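Local structure of M152 protein (Murid herpesvirus 1, 4G59) at residues Pro60-Ser65 / Thr169-Lys174; Gln19-Thr24 / Leu163-Trp168. The protein is an MHC class I-like viral immunoevasin that probably binds host RAE-1 ligands of the NKG2D receptor and interferes with MHC class I display. All coordinates share one frame; numbering follows the deposited sequence.

Contact 1: Pro60-Ser65 / Thr169-Lys174. With NAG (2-acetamido-2-deoxy-beta-D-glucopyranose), chain E.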
ATOM      1  N   PRO B  60     -11.608  -3.369  18.667  1.00 38.15           N
ATOM      2  CA  PRO B  60     -11.952  -3.134  20.079  1.00 41.78           C
ATOM      3  C   PRO B  60     -12.203  -4.418  20.862  1.00 44.64           C
ATOM      4  O   PRO B  60     -12.141  -4.388  22.097  1.00 48.54           O
ATOM      5  CB  PRO B  60     -13.237  -2.282  20.002  1.00 41.81           C
ATOM      6  CG  PRO B  60     -13.797  -2.526  18.617  1.00 38.99           C
ATOM      7  CD  PRO B  60     -12.576  -2.747  17.746  1.00 36.86           C
ATOM      8  N   TRP B  61     -12.487  -5.512  20.157  1.00 40.08           N
ATOM      9  CA  TRP B  61     -12.643  -6.817  20.792  1.00 38.65           C
ATOM     10  C   TRP B  61     -11.318  -7.540  21.006  1.00 45.70           C
ATOM     11  O   TRP B  61     -11.321  -8.699  21.446  1.00 49.31           O
ATOM     12  CB  TRP B  61     -13.579  -7.736  19.981  1.00 38.41           C
ATOM     13  CG  TRP B  61     -13.423  -7.628  18.492  1.00 38.44           C
ATOM     14  CD1 TRP B  61     -14.159  -6.846  17.659  1.00 32.71           C
ATOM     15  CD2 TRP B  61     -12.477  -8.325  17.660  1.00 34.93           C
ATOM     16  NE1 TRP B  61     -13.737  -7.005  16.361  1.00 36.06           N
ATOM     17  CE2 TRP B  61     -12.707  -7.909  16.331  1.00 37.77           C
ATOM     18  CE3 TRP B  61     -11.462  -9.252  17.907  1.00 39.86           C
ATOM     19  CZ2 TRP B  61     -11.952  -8.393  15.243  1.00 36.20           C
ATOM     20  CZ3 TRP B  61     -10.700  -9.738  16.810  1.00 38.59           C
ATOM     21  CH2 TRP B  61     -10.957  -9.299  15.502  1.00 34.32           C
ATOM     22  N   MET B  62     -10.195  -6.900  20.673  1.00 43.61           N
ATOM     23  CA  MET B  62      -8.884  -7.500  20.953  1.00 46.40           C
ATOM     24  C   MET B  62      -8.247  -6.819  22.157  1.00 49.55           C
ATOM     25  O   MET B  62      -8.195  -5.587  22.234  1.00 43.73           O
ATOM     26  CB  MET B  62      -7.913  -7.330  19.783  1.00 44.95           C
ATOM     27  CG  MET B  62      -8.266  -8.038  18.500  1.00 44.49           C
ATOM     28  SD  MET B  62      -7.203  -7.481  17.136  1.00 48.28           S
ATOM     29  CE  MET B  62      -5.634  -8.159  17.732  1.00 32.25           C
ATOM     30  N   ASN B  63      -7.686  -7.623  23.051  1.00 57.45           N
ATOM     31  CA  ASN B  63      -6.878  -7.076  24.118  1.00 67.89           C
ATOM     32  C   ASN B  63      -5.442  -7.169  23.623  1.00 63.86           C
ATOM     33  O   ASN B  63      -4.875  -8.257  23.530  1.00 62.17           O
ATOM     34  CB  ASN B  63      -7.056  -7.883  25.403  1.00 87.56           C
ATOM     35  CG  ASN B  63      -6.233  -7.334  26.552  1.00 87.56           C
ATOM     36  OD1 ASN B  63      -5.533  -6.333  26.407  1.00 87.56           O
ATOM     37  ND2 ASN B  63      -6.316  -7.991  27.703  1.00 87.56           N
ATOM     38  N   VAL B  64      -4.859  -6.019  23.303  1.00 61.93           N
ATOM     39  CA  VAL B  64      -3.486  -5.957  22.793  1.00 63.86           C
ATOM     40  C   VAL B  64      -2.447  -6.407  23.831  1.00 63.87           C
ATOM     41  O   VAL B  64      -1.468  -7.090  23.495  1.00 61.30           O
ATOM     42  CB  VAL B  64      -3.158  -4.546  22.226  1.00 59.31           C
ATOM     43  CG1 VAL B  64      -3.507  -3.461  23.243  1.00 59.11           C
ATOM     44  CG2 VAL B  64      -1.701  -4.451  21.797  1.00 52.19           C
ATOM     45  N   SER B  65      -2.679  -6.058  25.096  1.00 67.15           N
ATOM     46  CA  SER B  65      -1.806  -6.510  26.174  1.00 61.63           C
ATOM     47  C   SER B  65      -1.647  -8.042  26.231  1.00 65.06           C
ATOM     48  O   SER B  65      -0.606  -8.549  26.647  1.00 68.06           O
ATOM     49  CB  SER B  65      -2.282  -5.945  27.515  1.00 67.55           C
ATOM     50  OG  SER B  65      -1.932  -4.576  27.636  1.00 56.42           O
ATOM     51  N   THR B 169      -7.990 -18.472  16.534  1.00 45.46           N
ATOM     52  CA  THR B 169      -9.271 -19.086  16.168  1.00 43.69           C
ATOM     53  C   THR B 169     -10.400 -18.257  16.765  1.00 37.54           C
ATOM     54  O   THR B 169     -11.406 -17.999  16.116  1.00 41.43           O
ATOM     55  CB  THR B 169      -9.353 -20.547  16.625  1.00 43.90           C
ATOM     56  OG1 THR B 169      -8.419 -21.325  15.860  1.00 39.88           O
ATOM     57  CG2 THR B 169     -10.777 -21.097  16.446  1.00 44.43           C
ATOM     58  N   SER B 170     -10.198 -17.806  17.993  1.00 38.56           N
ATOM     59  CA  SER B 170     -11.139 -16.930  18.685  1.00 35.01           C
ATOM     60  C   SER B 170     -11.311 -15.585  17.955  1.00 38.88           C
ATOM     61  O   SER B 170     -12.424 -15.048  17.843  1.00 40.62           O
ATOM     62  CB  SER B 170     -10.653 -16.734  20.120  1.00 35.42           C
ATOM     63  OG  SER B 170     -11.211 -15.575  20.703  1.00 46.25           O
ATOM     64  N   PHE B 171     -10.217 -15.037  17.441  1.00 38.58           N
ATOM     65  CA  PHE B 171     -10.313 -13.776  16.717  1.00 37.02           C
ATOM     66  C   PHE B 171     -11.024 -14.002  15.400  1.00 36.55           C
ATOM     67  O   PHE B 171     -11.856 -13.192  14.984  1.00 38.12           O
ATOM     68  CB  PHE B 171      -8.931 -13.194  16.453  1.00 35.10           C
ATOM     69  CG  PHE B 171      -8.222 -12.725  17.689  1.00 35.43           C
ATOM     70  CD1 PHE B 171      -8.920 -12.511  18.862  1.00 31.49           C
ATOM     71  CD2 PHE B 171      -6.852 -12.492  17.669  1.00 34.83           C
ATOM     72  CE1 PHE B 171      -8.258 -12.065  20.001  1.00 35.63           C
ATOM     73  CE2 PHE B 171      -6.188 -12.046  18.792  1.00 33.95           C
ATOM     74  CZ  PHE B 171      -6.883 -11.834  19.959  1.00 36.39           C
ATOM     75  N   CYS B 172     -10.687 -15.106  14.740  1.00 34.24           N
ATOM     76  CA  CYS B 172     -11.357 -15.467  13.490  1.00 35.83           C
ATOM     77  C   CYS B 172     -12.870 -15.630  13.662  1.00 33.43           C
ATOM     78  O   CYS B 172     -13.638 -15.147  12.835  1.00 33.63           O
ATOM     79  CB  CYS B 172     -10.764 -16.739  12.878  1.00 37.05           C
ATOM     80  SG  CYS B 172     -11.222 -16.972  11.156  1.00 44.48           S
ATOM     81  N   ARG B 173     -13.285 -16.331  14.715  1.00 34.97           N
ATOM     82  CA  ARG B 173     -14.702 -16.577  14.951  1.00 35.01           C
ATOM     83  C   ARG B 173     -15.455 -15.279  15.264  1.00 32.66           C
ATOM     84  O   ARG B 173     -16.617 -15.115  14.852  1.00 32.36           O
ATOM     85  CB  ARG B 173     -14.895 -17.590  16.089  1.00 37.27           C
ATOM     86  CG  ARG B 173     -14.376 -19.027  15.854  1.00 36.80           C
ATOM     87  CD  ARG B 173     -14.742 -19.846  17.105  1.00 49.66           C
ATOM     88  NE  ARG B 173     -14.082 -21.139  17.349  1.00 49.47           N
ATOM     89  CZ  ARG B 173     -13.954 -22.129  16.471  1.00 52.60           C
ATOM     90  NH1 ARG B 173     -14.359 -22.001  15.202  1.00 55.00           N
ATOM     91  NH2 ARG B 173     -13.371 -23.252  16.857  1.00 54.13           N
ATOM     92  N   LYS B 174     -14.799 -14.359  15.977  1.00 30.61           N
ATOM     93  CA  LYS B 174     -15.384 -13.038  16.256  1.00 32.94           C
ATOM     94  C   LYS B 174     -15.661 -12.276  14.949  1.00 32.39           C
ATOM     95  O   LYS B 174     -16.731 -11.671  14.772  1.00 30.20           O
ATOM     96  CB  LYS B 174     -14.477 -12.223  17.190  1.00 34.25           C
ATOM     97  CG  LYS B 174     -14.985 -10.830  17.514  1.00 36.42           C
ATOM     98  CD  LYS B 174     -16.249 -10.887  18.367  1.00 36.71           C
ATOM     99  CE  LYS B 174     -16.682  -9.499  18.806  1.00 33.54           C
ATOM    100  NZ  LYS B 174     -17.865  -9.567  19.715  1.00 34.42           N
TER
HETATM  101  C1  NAG E 401      -5.733  -7.556  28.850  1.00 86.85           C
HETATM  102  C2  NAG E 401      -4.482  -7.494  29.718  1.00 84.59           C
HETATM  103  C3  NAG E 401      -4.885  -7.265  31.167  1.00 81.16           C
HETATM  104  C4  NAG E 401      -5.718  -5.999  31.223  1.00 87.25           C
HETATM  105  C5  NAG E 401      -6.925  -6.180  30.312  1.00 83.48           C
HETATM  106  C6  NAG E 401      -7.849  -4.971  30.376  1.00 81.70           C
HETATM  107  C7  NAG E 401      -3.576  -9.566  30.605  1.00 89.50           C
HETATM  108  C8  NAG E 401      -2.767 -10.800  30.338  1.00 81.44           C
HETATM  109  N2  NAG E 401      -3.723  -8.722  29.587  1.00 89.83           N
HETATM  110  O3  NAG E 401      -3.734  -7.111  31.964  1.00 83.30           O
HETATM  111  O4  NAG E 401      -6.148  -5.768  32.544  1.00 87.37           O
HETATM  112  O5  NAG E 401      -6.458  -6.350  28.992  1.00 85.81           O
HETATM  113  O6  NAG E 401      -8.940  -5.165  29.504  1.00 90.19           O
HETATM  114  O7  NAG E 401      -4.069  -9.372  31.715  1.00 88.56           O
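Trp-61, carried by the loop ahead of helix 68-89, sets its indole face against Lys-174 and its edge against Phe-171 of helix 161-178. Its CB already touches the far part of the lysine chain, with Lys-174 CE 3.8 Å from Trp-61 CB. From there CG stands between the backbone N and the carbonyl carbon (chi1 39°), and this turns the ring onto the helix. The pyrrole half lies under the lysine: Trp-61 CD2 is 3.5 Å from Lys-174 CG. That methylene sits 3.7 Å from the centroid of the five-membered ring and 18° off its normal, a CH-pi contact over one face. The two side chains run past each other in opposite senses, the lysine bent at its second torsion, and methylenes rather than the ammonium do the touching. Further out, the benzo half reaches Phe-171 with its rim: Trp-61 CZ3 is 3.9 Å from Phe-171 CD1, near the indole plane. The ring planes meet obliquely, at 56°. At the outer corner Trp-61 CH2 comes 4.0 Å from the backbone oxygen Phe-171 O. The loop leads into helix 68-89 and packs here on helix 161-178, consistent with the two helical arms that flank the groove of an MHC class I-like platform. Met-62 meets Phe-171 too, the two side chains crossing at about a right angle. Its CG lies over the middle of one face, and SD is 5.1 Å from the Phe-171 centroid, a distant Met-aromatic contact. The chain then bends so that Met-62 CE reaches Phe-171 CE2 at 4.1 Å; Ile-47, Phe-48 and Leu-67 touch the same methionine. Beyond it Asn-63 leads away from the helix, its ND2 joined covalently to NAG C1 (1.4 Å) and hydrogen-bonded to Glu-66.

Contact 2: Gln19-Thr24 / Leu163-Trp168; sequences QDLTAT and LLQKRW
This is a buried contact, mostly leucine carbon against the helix, between the loop leading into strand 22-31 and the sheet-facing side of helix 161-178, where a helix of the MHC class I-like platform rests on its beta sheet. Leu-21 does the work, pointing its side chain at the helix. Its CG is anti to the backbone N (chi1 -171°), and both methyls, CD1 and CD2, reach Trp-168 CB at 4.0 Å, while CD1 lies 3.4 Å from the backbone oxygen Trp-168 O. The leucine and tryptophan side chains cross at about a right angle, and the indole leads away, its NE1 hydrogen-bonded to Glu-70 of helix 68-89. Gln-165, one turn earlier, folds at its second torsion and brings its OE1 to 4.2 Å from Leu-21 CB, while the same side chain touches Phe-103 and Val-104. Asp-20, just before the leucine, has a left-handed backbone (phi 52°, psi 55°), and Thr-22 OG1 donates to Asp-20 O at 3.0 Å, from above the carbonyl plane. Leu-41 also touches Leu-21. No hydrogen bond crosses between 19-24 and 163-168, so the contact rests on van der Waals packing of Leu-21, and the polar bond of Trp-168 is made to Glu-70 instead.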
ATOM      1  N   GLN B  19     -11.357 -22.443   9.438  1.00 44.85           N
ATOM      2  CA  GLN B  19     -10.675 -23.736   9.431  1.00 49.59           C
ATOM      3  C   GLN B  19      -9.333 -23.658   8.735  1.00 51.09           C
ATOM      4  O   GLN B  19      -9.121 -22.789   7.873  1.00 45.34           O
ATOM      5  CB  GLN B  19     -11.519 -24.811   8.755  1.00 51.93           C
ATOM      6  CG  GLN B  19     -12.397 -25.573   9.717  1.00 52.23           C
ATOM      7  CD  GLN B  19     -13.784 -25.014   9.775  1.00 56.93           C
ATOM      8  OE1 GLN B  19     -14.540 -25.111   8.807  1.00 67.30           O
ATOM      9  NE2 GLN B  19     -14.134 -24.410  10.907  1.00 56.19           N
ATOM     10  N   ASP B  20      -8.447 -24.586   9.098  1.00 53.07           N
ATOM     11  CA  ASP B  20      -7.079 -24.610   8.584  1.00 52.64           C
ATOM     12  C   ASP B  20      -6.455 -23.252   8.773  1.00 49.11           C
ATOM     13  O   ASP B  20      -5.995 -22.635   7.813  1.00 49.93           O
ATOM     14  CB  ASP B  20      -7.043 -25.037   7.115  1.00 52.61           C
ATOM     15  CG  ASP B  20      -7.401 -26.491   6.936  1.00 59.32           C
ATOM     16  OD1 ASP B  20      -7.993 -27.066   7.873  1.00 65.78           O
ATOM     17  OD2 ASP B  20      -7.092 -27.060   5.869  1.00 69.49           O
ATOM     18  N   LEU B  21      -6.478 -22.789  10.020  1.00 48.19           N
ATOM     19  CA  LEU B  21      -6.098 -21.427  10.342  1.00 46.45           C
ATOM     20  C   LEU B  21      -4.637 -21.220   9.969  1.00 50.72           C
ATOM     21  O   LEU B  21      -3.780 -22.077  10.227  1.00 50.77           O
ATOM     22  CB  LEU B  21      -6.374 -21.103  11.818  1.00 42.82           C
ATOM     23  CG  LEU B  21      -6.225 -19.637  12.249  1.00 45.44           C
ATOM     24  CD1 LEU B  21      -7.209 -19.249  13.310  1.00 47.10           C
ATOM     25  CD2 LEU B  21      -4.827 -19.367  12.767  1.00 46.62           C
ATOM     26  N   THR B  22      -4.379 -20.098   9.303  1.00 46.19           N
ATOM     27  CA  THR B  22      -3.042 -19.770   8.832  1.00 47.03           C
ATOM     28  C   THR B  22      -2.789 -18.279   9.026  1.00 41.64           C
ATOM     29  O   THR B  22      -3.337 -17.444   8.308  1.00 39.36           O
ATOM     30  CB  THR B  22      -2.848 -20.173   7.364  1.00 47.03           C
ATOM     31  OG1 THR B  22      -3.262 -21.536   7.189  1.00 52.82           O
ATOM     32  CG2 THR B  22      -1.386 -20.038   6.972  1.00 41.28           C
ATOM     33  N   ALA B  23      -1.967 -17.965  10.022  1.00 40.75           N
ATOM     34  CA  ALA B  23      -1.626 -16.580  10.360  1.00 39.69           C
ATOM     35  C   ALA B  23      -0.387 -16.130   9.613  1.00 40.50           C
ATOM     36  O   ALA B  23       0.625 -16.834   9.620  1.00 44.59           O
ATOM     37  CB  ALA B  23      -1.392 -16.439  11.853  1.00 31.94           C
ATOM     38  N   THR B  24      -0.457 -14.957   8.986  1.00 38.33           N
ATOM     39  CA  THR B  24       0.708 -14.385   8.316  1.00 36.81           C
ATOM     40  C   THR B  24       1.277 -13.229   9.134  1.00 37.60           C
ATOM     41  O   THR B  24       0.578 -12.225   9.351  1.00 37.17           O
ATOM     42  CB  THR B  24       0.355 -13.899   6.906  1.00 37.78           C
ATOM     43  OG1 THR B  24       0.010 -15.026   6.101  1.00 41.58           O
ATOM     44  CG2 THR B  24       1.548 -13.221   6.259  1.00 39.42           C
ATOM     45  N   LEU B 163      -1.365 -22.205  21.949  1.00 43.96           N
ATOM     46  CA  LEU B 163      -1.927 -21.006  22.572  1.00 43.83           C
ATOM     47  C   LEU B 163      -2.319 -20.018  21.486  1.00 48.62           C
ATOM     48  O   LEU B 163      -3.339 -19.336  21.605  1.00 45.85           O
ATOM     49  CB  LEU B 163      -0.947 -20.365  23.553  1.00 43.20           C
ATOM     50  CG  LEU B 163      -1.202 -18.924  23.998  1.00 46.32           C
ATOM     51  CD1 LEU B 163      -2.600 -18.742  24.578  1.00 57.20           C
ATOM     52  CD2 LEU B 163      -0.175 -18.520  25.021  1.00 45.95           C
ATOM     53  N   LEU B 164      -1.505 -19.963  20.428  1.00 49.66           N
ATOM     54  CA  LEU B 164      -1.752 -19.085  19.290  1.00 46.61           C
ATOM     55  C   LEU B 164      -2.939 -19.580  18.472  1.00 45.46           C
ATOM     56  O   LEU B 164      -3.783 -18.787  18.048  1.00 48.21           O
ATOM     57  CB  LEU B 164      -0.499 -18.965  18.405  1.00 46.92           C
ATOM     58  CG  LEU B 164       0.690 -18.190  18.969  1.00 41.14           C
ATOM     59  CD1 LEU B 164       1.938 -18.393  18.123  1.00 43.31           C
ATOM     60  CD2 LEU B 164       0.343 -16.721  19.056  1.00 41.04           C
ATOM     61  N   GLN B 165      -3.008 -20.887  18.254  1.00 44.96           N
ATOM     62  CA  GLN B 165      -4.138 -21.473  17.548  1.00 47.50           C
ATOM     63  C   GLN B 165      -5.434 -21.099  18.263  1.00 45.86           C
ATOM     64  O   GLN B 165      -6.423 -20.738  17.628  1.00 47.33           O
ATOM     65  CB  GLN B 165      -4.000 -22.995  17.468  1.00 49.52           C
ATOM     66  CG  GLN B 165      -5.247 -23.708  16.963  1.00 39.89           C
ATOM     67  CD  GLN B 165      -5.375 -23.679  15.448  1.00 47.10           C
ATOM     68  OE1 GLN B 165      -4.414 -23.396  14.716  1.00 47.99           O
ATOM     69  NE2 GLN B 165      -6.571 -23.978  14.967  1.00 51.26           N
ATOM     70  N   LYS B 166      -5.422 -21.149  19.588  1.00 46.77           N
ATOM     71  CA  LYS B 166      -6.632 -20.836  20.332  1.00 40.91           C
ATOM     72  C   LYS B 166      -6.981 -19.359  20.185  1.00 44.09           C
ATOM     73  O   LYS B 166      -8.128 -19.008  19.876  1.00 44.31           O
ATOM     74  CB  LYS B 166      -6.469 -21.184  21.804  1.00 38.41           C
ATOM     75  CG  LYS B 166      -7.757 -21.129  22.576  1.00 34.62           C
ATOM     76  CD  LYS B 166      -7.502 -21.233  24.061  1.00 41.75           C
ATOM     77  CE  LYS B 166      -8.792 -21.371  24.837  1.00 44.07           C
ATOM     78  NZ  LYS B 166      -8.720 -20.617  26.116  1.00 58.90           N
ATOM     79  N   ARG B 167      -5.992 -18.496  20.395  1.00 36.57           N
ATOM     80  CA  ARG B 167      -6.244 -17.065  20.382  1.00 37.62           C
ATOM     81  C   ARG B 167      -6.691 -16.589  19.001  1.00 40.62           C
ATOM     82  O   ARG B 167      -7.637 -15.793  18.887  1.00 40.29           O
ATOM     83  CB  ARG B 167      -5.029 -16.274  20.875  1.00 36.77           C
ATOM     84  CG  ARG B 167      -5.148 -14.790  20.626  1.00 38.33           C
ATOM     85  CD  ARG B 167      -4.295 -13.956  21.557  1.00 42.75           C
ATOM     86  NE  ARG B 167      -2.884 -14.299  21.463  1.00 54.32           N
ATOM     87  CZ  ARG B 167      -2.107 -14.535  22.512  1.00 49.63           C
ATOM     88  NH1 ARG B 167      -2.617 -14.455  23.731  1.00 46.42           N
ATOM     89  NH2 ARG B 167      -0.831 -14.850  22.339  1.00 46.72           N
ATOM     90  N   TRP B 168      -6.043 -17.091  17.951  1.00 35.65           N
ATOM     91  CA  TRP B 168      -6.386 -16.628  16.608  1.00 40.16           C
ATOM     92  C   TRP B 168      -7.653 -17.278  16.048  1.00 42.13           C
ATOM     93  O   TRP B 168      -8.330 -16.694  15.207  1.00 41.45           O
ATOM     94  CB  TRP B 168      -5.174 -16.701  15.668  1.00 36.41           C
ATOM     95  CG  TRP B 168      -4.180 -15.669  16.080  1.00 41.79           C
ATOM     96  CD1 TRP B 168      -3.134 -15.834  16.940  1.00 40.53           C
ATOM     97  CD2 TRP B 168      -4.188 -14.283  15.720  1.00 41.16           C
ATOM     98  NE1 TRP B 168      -2.477 -14.641  17.119  1.00 38.69           N
ATOM     99  CE2 TRP B 168      -3.103 -13.672  16.380  1.00 43.28           C
ATOM    100  CE3 TRP B 168      -5.001 -13.504  14.896  1.00 38.48           C
ATOM    101  CZ2 TRP B 168      -2.819 -12.306  16.248  1.00 40.01           C
ATOM    102  CZ3 TRP B 168      -4.714 -12.146  14.758  1.00 39.41           C
ATOM    103  CH2 TRP B 168      -3.636 -11.561  15.435  1.00 36.32           C
TER

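In the fold
The contacts lie side by side along helix 161-178, their centres 11 Å apart: contact 2 uses 163-168 and contact 1 the turns that follow, 169-174. Along the chain the order is 19-24, 60-65, 163-168, 169-174, so the two pairings interleave. They meet directly where Leu-21 CD1 packs 3.4 Å from Thr-169 N. Contact 2 packs the helix against the loop that enters strand 22-31 of the eight-stranded sheet, while contact 1 ties it to the glycosylated loop leading into helix 68-89. The edge-to-face rings of Trp-168 and Phe-171 bridge both, and the Cys-18 to Cys-172 disulfide ties helix 161-178 covalently to the chain just before strand 22-31.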